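Local coordinates for protein DspB (PDB 1YHT) that probably hydrolyses N-acetylglucosamine-containing polysaccharide of the biofilm matrix as a family 20 beta-hexosaminidase, releasing cells from the biofilm, at residues Lys347-Leu350 with Glu351-His355; Lys335-Asp339 with Glu340-Lys344; Glu33-Lys36 with Ser37-Thr41. One frame throughout, in Å; residues are numbered along the deposited sequence.

Contact 1 of 3, residues Lys347-Leu350 with Glu351-His355; sequences KSLL and EAVIH
Leu350 and Ile354, one helical turn apart, pass each other at a slant, and their CD1 methyls meet at 3.9 Å. With chi1 near 178° Leu350 sends CG away from its own backbone N, while Ile354 swings CG1 back beside its N (chi1 -69°), which carries Ile354 CD1 toward the preceding turn and over the Leu350 carbonyl oxygen. Leu349 and Val353 repeat the pairing more loosely, Leu349 CD1 standing 4.2 Å from Val353 CG2. Beside helix 32-44, where both touch Thr41, Lys347 slants past Glu351: Lys347 CG lies 3.9 Å from Glu351 OE2, yet the bent lysine leads its amine elsewhere, leaving Lys347 NZ 6.4 Å from that oxygen. Four backbone bonds hold the turns together, the straightest from Glu351 N to Lys347 O (3.0 Å, 174°). Leu349 and Leu350 both rest on Leu327 of strand 324-329, and Ala352 touches Ile299 of helix 287-301. The helix is thus amphipathic here: buried branched side chains pack it against the barrel, whereas Lys347 meets Glu351 through a methylene against a carboxylate oxygen, and their opposite charges, too far apart for a salt bridge, probably attract each other only weakly.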
loop_
_atom_site.group_PDB
_atom_site.type_symbol
_atom_site.label_atom_id
_atom_site.label_comp_id
_atom_site.label_asym_id
_atom_site.label_seq_id
_atom_site.Cartn_x
_atom_site.Cartn_y
_atom_site.Cartn_z
ATOM N N LYS A 347 16.458 8.915 -1.288
ATOM C CA LYS A 347 16.863 8.646 -2.662
ATOM C C LYS A 347 17.889 7.517 -2.768
ATOM O O LYS A 347 17.750 6.632 -3.577
ATOM C CB LYS A 347 17.436 9.933 -3.289
ATOM C CG LYS A 347 17.439 10.037 -4.786
ATOM C CD LYS A 347 17.799 11.494 -5.205
ATOM C CE LYS A 347 17.037 12.070 -6.474
ATOM N NZ LYS A 347 15.790 13.037 -6.311
ATOM N N SER A 348 18.957 7.598 -1.983
ATOM C CA SER A 348 19.987 6.568 -2.019
ATOM C C SER A 348 19.398 5.183 -1.726
ATOM O O SER A 348 19.754 4.206 -2.347
ATOM C CB SER A 348 21.090 6.902 -1.006
ATOM O OG SER A 348 21.788 8.079 -1.444
ATOM N N LEU A 349 18.463 5.125 -0.777
ATOM C CA LEU A 349 17.905 3.868 -0.344
ATOM C C LEU A 349 16.990 3.321 -1.423
ATOM O O LEU A 349 16.970 2.117 -1.707
ATOM C CB LEU A 349 17.194 4.085 0.987
ATOM C CG LEU A 349 16.352 2.934 1.543
ATOM C CD1 LEU A 349 17.155 1.668 1.728
ATOM C CD2 LEU A 349 15.713 3.374 2.876
ATOM N N LEU A 350 16.207 4.203 -2.030
ATOM C CA LEU A 350 15.312 3.764 -3.104
ATOM C C LEU A 350 16.088 3.247 -4.305
ATOM O O LEU A 350 15.739 2.229 -4.881
ATOM C CB LEU A 350 14.365 4.922 -3.519
ATOM C CG LEU A 350 13.408 4.617 -4.683
ATOM C CD1 LEU A 350 12.521 3.364 -4.447
ATOM C CD2 LEU A 350 12.573 5.839 -5.047
ATOM N N GLU A 351 17.145 3.965 -4.690
ATOM C CA GLU A 351 18.069 3.496 -5.727
ATOM C C GLU A 351 18.640 2.116 -5.441
ATOM O O GLU A 351 18.667 1.258 -6.310
ATOM C CB GLU A 351 19.225 4.499 -5.949
ATOM C CG GLU A 351 18.758 5.799 -6.546
ATOM C CD GLU A 351 19.856 6.859 -6.602
ATOM O OE1 GLU A 351 20.984 6.604 -6.092
ATOM O OE2 GLU A 351 19.568 7.911 -7.191
ATOM N N ALA A 352 19.117 1.927 -4.224
ATOM C CA ALA A 352 19.713 0.650 -3.771
ATOM C C ALA A 352 18.715 -0.509 -3.871
ATOM O O ALA A 352 19.042 -1.566 -4.338
ATOM C CB ALA A 352 20.167 0.767 -2.332
ATOM N N VAL A 353 17.503 -0.302 -3.392
ATOM C CA VAL A 353 16.485 -1.359 -3.442
ATOM C C VAL A 353 16.178 -1.772 -4.907
ATOM O O VAL A 353 16.129 -2.976 -5.238
ATOM C CB VAL A 353 15.187 -0.919 -2.723
ATOM C CG1 VAL A 353 14.059 -1.977 -2.928
ATOM C CG2 VAL A 353 15.443 -0.692 -1.238
ATOM N N ILE A 354 16.047 -0.786 -5.775
ATOM C CA ILE A 354 15.761 -1.004 -7.196
ATOM C C ILE A 354 16.928 -1.736 -7.855
ATOM O O ILE A 354 16.717 -2.700 -8.567
ATOM C CB ILE A 354 15.421 0.317 -7.975
ATOM C CG1 ILE A 354 14.067 0.863 -7.525
ATOM C CG2 ILE A 354 15.410 0.088 -9.459
ATOM C CD1 ILE A 354 13.740 2.283 -7.972
ATOM N N HIS A 355 18.134 -1.239 -7.646
ATOM C CA HIS A 355 19.309 -1.858 -8.228
ATOM C C HIS A 355 19.544 -3.266 -7.676
ATOM O O HIS A 355 19.855 -4.148 -8.435
ATOM C CB HIS A 355 20.561 -1.011 -8.016
ATOM C CG HIS A 355 20.585 0.266 -8.797
ATOM N ND1 HIS A 355 20.209 0.345 -10.121
ATOM C CD2 HIS A 355 20.991 1.516 -8.450
ATOM C CE1 HIS A 355 20.329 1.592 -10.544
ATOM N NE2 HIS A 355 20.796 2.329 -9.552
#

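Contact 2 of 3, residues Lys335-Asp339 with Glu340-Lys344; sequences KALKD and ETIQK
Asp339 OD1 takes the N-H of the next residue, Glu340 N, at 2.7 Å. The bond is bent (132° at the hydrogen), and the donor stands above the carboxylate plane. It depends on a chi1 of 56°, which tucks Asp339 CG between its own backbone N and carbonyl carbon and turns the carboxylate onto the first turn of the helix. There its negative charge would probably be favoured by the helix dipole; the other oxygen, OD2, accepts a hydrogen bond from the backbone N of Ser31. Lys338 is the N-cap residue, and its carbonyl oxygen receives Ile342 N at 3.0 Å, while Gln343 N bonds to Asp339 O in the following step. A water accepts from Lys338 N and is 2.9 Å from Thr341 OG1, so it links the incoming chain to the helix. Lys344 NZ reaches the same hydroxyl in a weak bond. Leu337, just before the cap, forms a hydrophobic staple with Ile342: Leu337 CD1 meets Ile342 CG1 at 3.9 Å, and CD2 lies equally far from Thr341 CG2, the Leu337 and Thr341 side chains crossing at about a right angle. The contact ends the connection from strand 324-329 and starts helix 339-358, with Leu337 and Thr341 against Phe287 of helix 287-301 and Asp339 and Glu340 against Val34 of helix 32-44.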
loop_
_atom_site.group_PDB
_atom_site.type_symbol
_atom_site.label_atom_id
_atom_site.label_comp_id
_atom_site.label_asym_id
_atom_site.label_seq_id
_atom_site.Cartn_x
_atom_site.Cartn_y
_atom_site.Cartn_z
ATOM N N LYS A 335 5.746 13.799 11.022
ATOM C CA LYS A 335 5.063 15.075 11.139
ATOM C C LYS A 335 5.985 16.310 11.079
ATOM O O LYS A 335 5.585 17.339 10.566
ATOM C CB LYS A 335 4.234 15.145 12.424
ATOM C CG LYS A 335 5.011 15.136 13.704
ATOM C CD LYS A 335 4.082 14.993 14.951
ATOM C CE LYS A 335 3.871 13.513 15.413
ATOM N NZ LYS A 335 3.138 13.324 16.741
ATOM N N ALA A 336 7.187 16.228 11.633
ATOM C CA ALA A 336 8.065 17.385 11.635
ATOM C C ALA A 336 8.989 17.425 10.429
ATOM O O ALA A 336 9.869 18.270 10.355
ATOM C CB ALA A 336 8.879 17.406 12.934
ATOM N N LEU A 337 8.792 16.540 9.453
ATOM C CA LEU A 337 9.607 16.563 8.248
ATOM C C LEU A 337 8.806 17.028 7.049
ATOM O O LEU A 337 7.621 16.666 6.895
ATOM C CB LEU A 337 10.148 15.172 7.928
ATOM C CG LEU A 337 11.214 14.499 8.787
ATOM C CD1 LEU A 337 11.281 13.035 8.371
ATOM C CD2 LEU A 337 12.536 15.186 8.555
ATOM N N LYS A 338 9.462 17.792 6.175
ATOM C CA LYS A 338 8.878 18.158 4.913
ATOM C C LYS A 338 9.008 17.060 3.867
ATOM O O LYS A 338 9.975 16.297 3.848
ATOM C CB LYS A 338 9.547 19.401 4.358
ATOM C CG LYS A 338 9.278 20.624 5.227
ATOM C CD LYS A 338 7.795 21.034 5.114
ATOM C CE LYS A 338 7.586 22.485 5.574
ATOM N NZ LYS A 338 7.210 22.556 7.013
ATOM N N ASP A 339 8.011 17.022 2.993
ATOM C CA ASP A 339 7.962 16.071 1.908
ATOM C C ASP A 339 9.294 16.047 1.130
ATOM O O ASP A 339 9.888 15.001 0.942
ATOM C CB ASP A 339 6.693 16.309 1.020
ATOM C CG ASP A 339 6.578 17.700 0.462
ATOM O OD1 ASP A 339 7.458 18.552 0.720
ATOM O OD2 ASP A 339 5.559 17.949 -0.263
ATOM N N GLU A 340 9.789 17.210 0.733
ATOM C CA GLU A 340 11.053 17.270 0.002
ATOM C C GLU A 340 12.256 16.745 0.803
ATOM O O GLU A 340 13.120 16.097 0.248
ATOM C CB GLU A 340 11.282 18.697 -0.528
ATOM C CG GLU A 340 12.617 18.903 -1.192
ATOM C CD GLU A 340 12.871 18.069 -2.453
ATOM O OE1 GLU A 340 11.966 17.350 -2.969
ATOM O OE2 GLU A 340 14.036 18.144 -2.943
ATOM N N THR A 341 12.298 16.969 2.114
ATOM C CA THR A 341 13.395 16.421 2.952
ATOM C C THR A 341 13.339 14.895 2.933
ATOM O O THR A 341 14.382 14.198 2.816
ATOM C CB THR A 341 13.271 16.917 4.381
ATOM O OG1 THR A 341 13.345 18.332 4.374
ATOM C CG2 THR A 341 14.342 16.357 5.325
ATOM N N ILE A 342 12.127 14.362 3.045
ATOM C CA ILE A 342 11.957 12.904 2.997
ATOM C C ILE A 342 12.443 12.337 1.660
ATOM O O ILE A 342 13.184 11.323 1.586
ATOM C CB ILE A 342 10.491 12.496 3.215
ATOM C CG1 ILE A 342 10.065 12.836 4.643
ATOM C CG2 ILE A 342 10.321 10.958 2.907
ATOM C CD1 ILE A 342 8.560 12.927 4.818
ATOM N N GLN A 343 11.984 12.954 0.583
ATOM C CA GLN A 343 12.375 12.517 -0.735
ATOM C C GLN A 343 13.900 12.569 -0.933
ATOM O O GLN A 343 14.499 11.587 -1.384
ATOM C CB GLN A 343 11.666 13.371 -1.765
ATOM C CG GLN A 343 11.818 12.917 -3.213
ATOM C CD GLN A 343 13.059 13.488 -3.913
ATOM O OE1 GLN A 343 13.404 14.648 -3.760
ATOM N NE2 GLN A 343 13.723 12.650 -4.667
ATOM N N LYS A 344 14.528 13.697 -0.622
ATOM C CA LYS A 344 15.977 13.815 -0.861
ATOM C C LYS A 344 16.778 12.814 -0.032
ATOM O O LYS A 344 17.744 12.241 -0.518
ATOM C CB LYS A 344 16.483 15.242 -0.629
ATOM C CG LYS A 344 16.358 15.725 0.788
ATOM C CD LYS A 344 17.012 17.174 1.008
ATOM C CE LYS A 344 16.112 18.358 0.577
ATOM N NZ LYS A 344 15.215 18.979 1.709
HETATM O O HOH W 1 12.150 18.821 7.003
#

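Contact 3 of 3, residues Glu33-Lys36 with Ser37-Thr41; sequences EVIK and SFIDT
Phe38 lays its ring alongside Val34, the two side chains pointing the same way, with Val34 CG1 3.9 Å from Phe38 CE2. A chi1 of -82° folds the phenyl back beside its own backbone N, toward the preceding turn, where Phe38 CD2 comes to 3.4 Å from Val34 O and Ile35 CA lies at the ring edge, near its plane. Val34 O is also the acceptor of Phe38 N at 3.0 Å, so main chain and ring of Phe38 converge on one peptide. Ile35 and Ile39 meet more loosely at a slant, through Ile35 CG2 and Ile39 CD1, 4.2 Å apart. The polar residues follow another line of the helix. Ser37 N bonds to Glu33 O at 3.1 Å; Ser37 OG, turned toward the same carbonyl, stands 3.4 Å from Glu33 O in what is at most a weak bond. Asp40 N donates to Lys36 O, although both Asp40 carboxylate oxygens, also acceptors, come near that carbonyl. Asp40 OD1 finds its partners on helix 94-106 and just beyond it, in a hydrogen bond with Tyr103 OH and a salt bridge to Lys107, and the extended Lys36 reaches a salt bridge with Asp99. Helix 32-44 is the crossover of the beta-alpha-beta unit between parallel strands 18-24 and 49-53 of the TIM barrel: Phe38 packs onto Leu21 and Leu23 of the first strand, Ile35 and Ile39 touch helix 94-106, and Val34 and Ser37 touch helix 339-358.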
loop_
_atom_site.group_PDB
_atom_site.type_symbol
_atom_site.label_atom_id
_atom_site.label_comp_id
_atom_site.label_asym_id
_atom_site.label_seq_id
_atom_site.Cartn_x
_atom_site.Cartn_y
_atom_site.Cartn_z
ATOM N N GLU A 33 5.010 18.077 -7.049
ATOM C CA GLU A 33 6.429 18.249 -7.388
ATOM C C GLU A 33 7.318 17.151 -6.800
ATOM O O GLU A 33 8.149 16.596 -7.483
ATOM C CB GLU A 33 6.938 19.624 -6.934
ATOM C CG GLU A 33 6.625 20.773 -7.890
ATOM C CD GLU A 33 7.468 20.807 -9.154
ATOM O OE1 GLU A 33 8.534 20.151 -9.168
ATOM O OE2 GLU A 33 7.034 21.485 -10.142
ATOM N N VAL A 34 7.136 16.873 -5.523
ATOM C CA VAL A 34 7.908 15.864 -4.819
ATOM C C VAL A 34 7.542 14.465 -5.294
ATOM O O VAL A 34 8.415 13.618 -5.448
ATOM C CB VAL A 34 7.744 16.001 -3.311
ATOM C CG1 VAL A 34 8.355 14.832 -2.589
ATOM C CG2 VAL A 34 8.337 17.362 -2.808
ATOM N N ILE A 35 6.256 14.216 -5.568
ATOM C CA ILE A 35 5.842 12.941 -6.139
ATOM C C ILE A 35 6.518 12.697 -7.488
ATOM O O ILE A 35 6.994 11.587 -7.771
ATOM C CB ILE A 35 4.318 12.852 -6.247
ATOM C CG1 ILE A 35 3.709 12.724 -4.810
ATOM C CG2 ILE A 35 3.939 11.621 -7.066
ATOM C CD1 ILE A 35 2.217 12.785 -4.732
ATOM N N LYS A 36 6.585 13.727 -8.314
ATOM C CA LYS A 36 7.327 13.657 -9.571
ATOM C C LYS A 36 8.835 13.383 -9.379
ATOM O O LYS A 36 9.425 12.685 -10.199
ATOM C CB LYS A 36 7.144 14.925 -10.389
ATOM C CG LYS A 36 5.791 15.048 -11.058
ATOM C CD LYS A 36 5.600 16.461 -11.579
ATOM C CE LYS A 36 4.267 16.634 -12.321
ATOM N NZ LYS A 36 4.328 17.856 -13.142
ATOM N N SER A 37 9.443 13.926 -8.323
ATOM C CA SER A 37 10.829 13.597 -8.007
ATOM C C SER A 37 11.034 12.120 -7.644
ATOM O O SER A 37 11.993 11.506 -8.052
ATOM C CB SER A 37 11.371 14.534 -6.903
ATOM O OG SER A 37 11.505 15.876 -7.373
ATOM N N PHE A 38 10.114 11.546 -6.861
ATOM C CA PHE A 38 10.140 10.117 -6.563
ATOM C C PHE A 38 10.043 9.325 -7.866
ATOM O O PHE A 38 10.770 8.327 -8.054
ATOM C CB PHE A 38 8.946 9.710 -5.659
ATOM C CG PHE A 38 9.138 9.959 -4.233
ATOM C CD1 PHE A 38 10.174 9.363 -3.543
ATOM C CD2 PHE A 38 8.267 10.789 -3.536
ATOM C CE1 PHE A 38 10.319 9.558 -2.180
ATOM C CE2 PHE A 38 8.397 10.966 -2.193
ATOM C CZ PHE A 38 9.459 10.359 -1.509
ATOM N N ILE A 39 9.142 9.754 -8.763
ATOM C CA ILE A 39 9.019 9.120 -10.075
ATOM C C ILE A 39 10.368 9.174 -10.877
ATOM O O ILE A 39 10.759 8.211 -11.531
ATOM C CB ILE A 39 7.869 9.713 -10.880
ATOM C CG1 ILE A 39 6.534 9.179 -10.340
ATOM C CG2 ILE A 39 8.016 9.347 -12.388
ATOM C CD1 ILE A 39 5.397 10.029 -10.625
ATOM N N ASP A 40 11.065 10.302 -10.788
ATOM C CA ASP A 40 12.371 10.458 -11.469
ATOM C C ASP A 40 13.348 9.433 -10.945
ATOM O O ASP A 40 13.984 8.717 -11.725
ATOM C CB ASP A 40 12.911 11.843 -11.251
ATOM C CG ASP A 40 12.074 12.915 -11.941
ATOM O OD1 ASP A 40 11.443 12.665 -12.986
ATOM O OD2 ASP A 40 12.060 14.044 -11.421
ATOM N N THR A 41 13.422 9.294 -9.637
ATOM C CA THR A 41 14.315 8.297 -9.023
ATOM C C THR A 41 13.964 6.873 -9.467
ATOM O O THR A 41 14.852 6.112 -9.854
ATOM C CB THR A 41 14.293 8.395 -7.494
ATOM O OG1 THR A 41 14.670 9.696 -7.135
ATOM C CG2 THR A 41 15.257 7.427 -6.823
#

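Contacts 2 and 1 follow one another along helix 339-358, from its N-terminal start toward its C-terminal end, their centres about 17 Å apart. Contact 3, on helix 32-44, lies beside both, with centres about 13 Å from contact 2 and about 14 Å from contact 1. Gln343 of contact 2 fits against Val34 and Phe38, its CB 3.7 Å from Val34 CG1. One turn farther on, Thr41 of contact 3 packs against contact 1: its CG2 meets Leu350 CD2 at 3.6 Å and also touches Glu351. Together they describe how the last helix packs against the first in the TIM-barrel fold, closing the ring of helices around the strands.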